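Local coordinates for protein VP2 (Primate bocaparvovirus 1, PDB 7L0W) that self-assembles with its size variants, sixty copies in all, into the T=1 icosahedral capsid of human bocavirus 1, at residues R88-A93 with N212-W217. Residues are numbered along the deposited sequence; the frame is centred on the assembly and turned at random.
Sequences RFRPKA and NFDCEW
In the jelly-roll barrel of the parvovirus capsid protein, the indole of W217 is stacked between the guanidinium groups of R88 and R90, where strand 86-108 lies between 437-453 and 207-223. Strand 207-223 is interrupted at 213-217, so side chains rather than regular backbone pairing span most of the contact. In both arginines CG lies between the backbone N and the carbonyl carbon, and with the chains extended from CG to NE the two run out on the same side of strand 86-108, the indole between them. The R88 guanidinium lies 17° from the ring plane, its CZ 4.1 Å from the centroid of the five-membered ring of W217, a cation-pi contact; its CD rests on the six-membered ring. On the opposite face R90 stacks with its guanidinium centre 4.2 Å from that of W217, and its CG sits 3.9 Å from the centroid of the six-membered ring. Arginine suits both places, pairing a flat cation with methylenes that cover the ring. R90 NH1 also donates to the backbone O of C215 (2.9 Å, N-H...O 145°), a link to the irregular stretch 213-217, and a salt bridge from its NE to E450 probably helps balance its charge. Further along, P91 has no N-H to offer and packs instead: its CB lies over the centre of the F213 ring, 3.8 Å from the centroid, and its CD touches C215 SG at 3.9 Å. The backbone N of F213 donates to K92 O (2.9 Å), and A93 and N212 form a non-hydrogen-bonded antiparallel pair. On its other side segment 88-93 is hydrogen-bonded to strand 437-453, where K92 and A93 form a classic bulge facing V448, while F213 and C215 pack on M409 of strand 407-409.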
loop_
_atom_site.group_PDB
_atom_site.type_symbol
_atom_site.label_atom_id
_atom_site.label_comp_id
_atom_site.label_asym_id
_atom_site.label_seq_id
_atom_site.Cartn_x
_atom_site.Cartn_y
_atom_site.Cartn_z
ATOM N N ARG A 88 -58.325 -61.839 -42.171
ATOM C CA ARG A 88 -58.336 -60.909 -43.287
ATOM C C ARG A 88 -56.912 -60.590 -43.703
ATOM O O ARG A 88 -55.984 -60.682 -42.899
ATOM C CB ARG A 88 -59.079 -59.627 -42.933
ATOM C CG ARG A 88 -58.524 -58.918 -41.740
ATOM C CD ARG A 88 -59.230 -57.611 -41.538
ATOM N NE ARG A 88 -58.672 -56.871 -40.420
ATOM C CZ ARG A 88 -59.063 -55.655 -40.065
ATOM N NH1 ARG A 88 -60.002 -55.032 -40.755
ATOM N NH2 ARG A 88 -58.498 -55.054 -39.034
ATOM N N PHE A 89 -56.748 -60.213 -44.968
ATOM C CA PHE A 89 -55.433 -59.898 -45.502
ATOM C C PHE A 89 -55.562 -58.926 -46.662
ATOM O O PHE A 89 -56.541 -58.956 -47.408
ATOM C CB PHE A 89 -54.713 -61.167 -45.946
ATOM C CG PHE A 89 -55.471 -61.972 -46.951
ATOM C CD1 PHE A 89 -55.286 -61.769 -48.300
ATOM C CD2 PHE A 89 -56.374 -62.932 -46.545
ATOM C CE1 PHE A 89 -55.978 -62.507 -49.218
ATOM C CE2 PHE A 89 -57.069 -63.667 -47.461
ATOM C CZ PHE A 89 -56.870 -63.454 -48.800
ATOM N N ARG A 90 -54.562 -58.061 -46.814
ATOM C CA ARG A 90 -54.488 -57.186 -47.977
ATOM C C ARG A 90 -53.023 -56.943 -48.316
ATOM O O ARG A 90 -52.149 -57.109 -47.460
ATOM C CB ARG A 90 -55.216 -55.858 -47.734
ATOM C CG ARG A 90 -54.617 -55.037 -46.653
ATOM C CD ARG A 90 -55.301 -53.715 -46.561
ATOM N NE ARG A 90 -54.741 -52.922 -45.483
ATOM C CZ ARG A 90 -55.200 -51.733 -45.134
ATOM N NH1 ARG A 90 -56.224 -51.209 -45.788
ATOM N NH2 ARG A 90 -54.638 -51.072 -44.135
ATOM N N PRO A 91 -52.729 -56.552 -49.562
ATOM C CA PRO A 91 -51.350 -56.313 -50.004
ATOM C C PRO A 91 -50.753 -54.973 -49.590
ATOM O O PRO A 91 -51.035 -54.000 -50.283
ATOM C CB PRO A 91 -51.478 -56.355 -51.528
ATOM C CG PRO A 91 -52.765 -56.996 -51.801
ATOM C CD PRO A 91 -53.646 -56.561 -50.704
ATOM N N LYS A 92 -50.024 -54.839 -48.478
ATOM C CA LYS A 92 -49.340 -53.568 -48.216
ATOM C C LYS A 92 -48.558 -53.074 -49.426
ATOM O O LYS A 92 -48.936 -52.085 -50.059
ATOM C CB LYS A 92 -48.389 -53.686 -47.028
ATOM C CG LYS A 92 -49.048 -53.845 -45.706
ATOM C CD LYS A 92 -49.972 -52.684 -45.451
ATOM C CE LYS A 92 -49.213 -51.415 -45.153
ATOM N NZ LYS A 92 -50.175 -50.351 -44.796
ATOM N N ALA A 93 -47.455 -53.737 -49.758
ATOM C CA ALA A 93 -46.525 -53.189 -50.730
ATOM C C ALA A 93 -46.024 -54.280 -51.655
ATOM O O ALA A 93 -46.037 -55.460 -51.312
ATOM C CB ALA A 93 -45.339 -52.512 -50.043
ATOM N N ASN A 212 -46.959 -49.244 -53.824
ATOM C CA ASN A 212 -47.585 -49.193 -52.512
ATOM C C ASN A 212 -49.092 -49.214 -52.683
ATOM O O ASN A 212 -49.673 -48.256 -53.201
ATOM C CB ASN A 212 -47.155 -47.948 -51.743
ATOM C CG ASN A 212 -45.712 -47.996 -51.330
ATOM O OD1 ASN A 212 -44.944 -47.080 -51.606
ATOM N ND2 ASN A 212 -45.335 -49.060 -50.641
ATOM N N PHE A 213 -49.719 -50.294 -52.242
ATOM C CA PHE A 213 -51.163 -50.405 -52.292
ATOM C C PHE A 213 -51.805 -49.586 -51.190
ATOM O O PHE A 213 -51.234 -49.393 -50.114
ATOM C CB PHE A 213 -51.605 -51.844 -52.095
ATOM C CG PHE A 213 -51.141 -52.784 -53.141
ATOM C CD1 PHE A 213 -51.953 -53.112 -54.196
ATOM C CD2 PHE A 213 -49.884 -53.334 -53.077
ATOM C CE1 PHE A 213 -51.526 -53.986 -55.148
ATOM C CE2 PHE A 213 -49.453 -54.200 -54.038
ATOM C CZ PHE A 213 -50.273 -54.526 -55.072
ATOM N N ASP A 214 -53.008 -49.101 -51.466
ATOM C CA ASP A 214 -53.955 -48.825 -50.390
ATOM C C ASP A 214 -55.305 -49.310 -50.924
ATOM O O ASP A 214 -55.786 -48.814 -51.941
ATOM C CB ASP A 214 -53.982 -47.367 -50.000
ATOM C CG ASP A 214 -54.764 -47.125 -48.732
ATOM O OD1 ASP A 214 -55.232 -48.114 -48.128
ATOM O OD2 ASP A 214 -54.897 -45.951 -48.334
ATOM N N CYS A 215 -55.891 -50.289 -50.239
ATOM C CA CYS A 215 -57.073 -50.954 -50.759
ATOM C C CYS A 215 -57.834 -51.610 -49.618
ATOM O O CYS A 215 -57.424 -51.562 -48.455
ATOM C CB CYS A 215 -56.697 -51.978 -51.833
ATOM S SG CYS A 215 -55.500 -53.216 -51.303
ATOM N N GLU A 216 -58.961 -52.219 -49.965
ATOM C CA GLU A 216 -59.818 -52.858 -48.984
ATOM C C GLU A 216 -59.306 -54.245 -48.622
ATOM O O GLU A 216 -58.581 -54.886 -49.382
ATOM C CB GLU A 216 -61.246 -52.958 -49.506
ATOM C CG GLU A 216 -61.374 -53.767 -50.771
ATOM C CD GLU A 216 -62.794 -53.801 -51.280
ATOM O OE1 GLU A 216 -63.706 -53.535 -50.474
ATOM O OE2 GLU A 216 -63.000 -54.074 -52.482
ATOM N N TRP A 217 -59.702 -54.700 -47.439
ATOM C CA TRP A 217 -59.319 -56.007 -46.940
ATOM C C TRP A 217 -60.055 -57.113 -47.683
ATOM O O TRP A 217 -61.074 -56.891 -48.336
ATOM C CB TRP A 217 -59.626 -56.106 -45.454
ATOM C CG TRP A 217 -58.789 -55.234 -44.622
ATOM C CD1 TRP A 217 -59.050 -53.954 -44.271
ATOM C CD2 TRP A 217 -57.562 -55.581 -43.989
ATOM N NE1 TRP A 217 -58.052 -53.469 -43.472
ATOM C CE2 TRP A 217 -57.125 -54.457 -43.283
ATOM C CE3 TRP A 217 -56.784 -56.734 -43.957
ATOM C CZ2 TRP A 217 -55.948 -54.451 -42.555
ATOM C CZ3 TRP A 217 -55.626 -56.726 -43.233
ATOM C CH2 TRP A 217 -55.216 -55.599 -42.543
#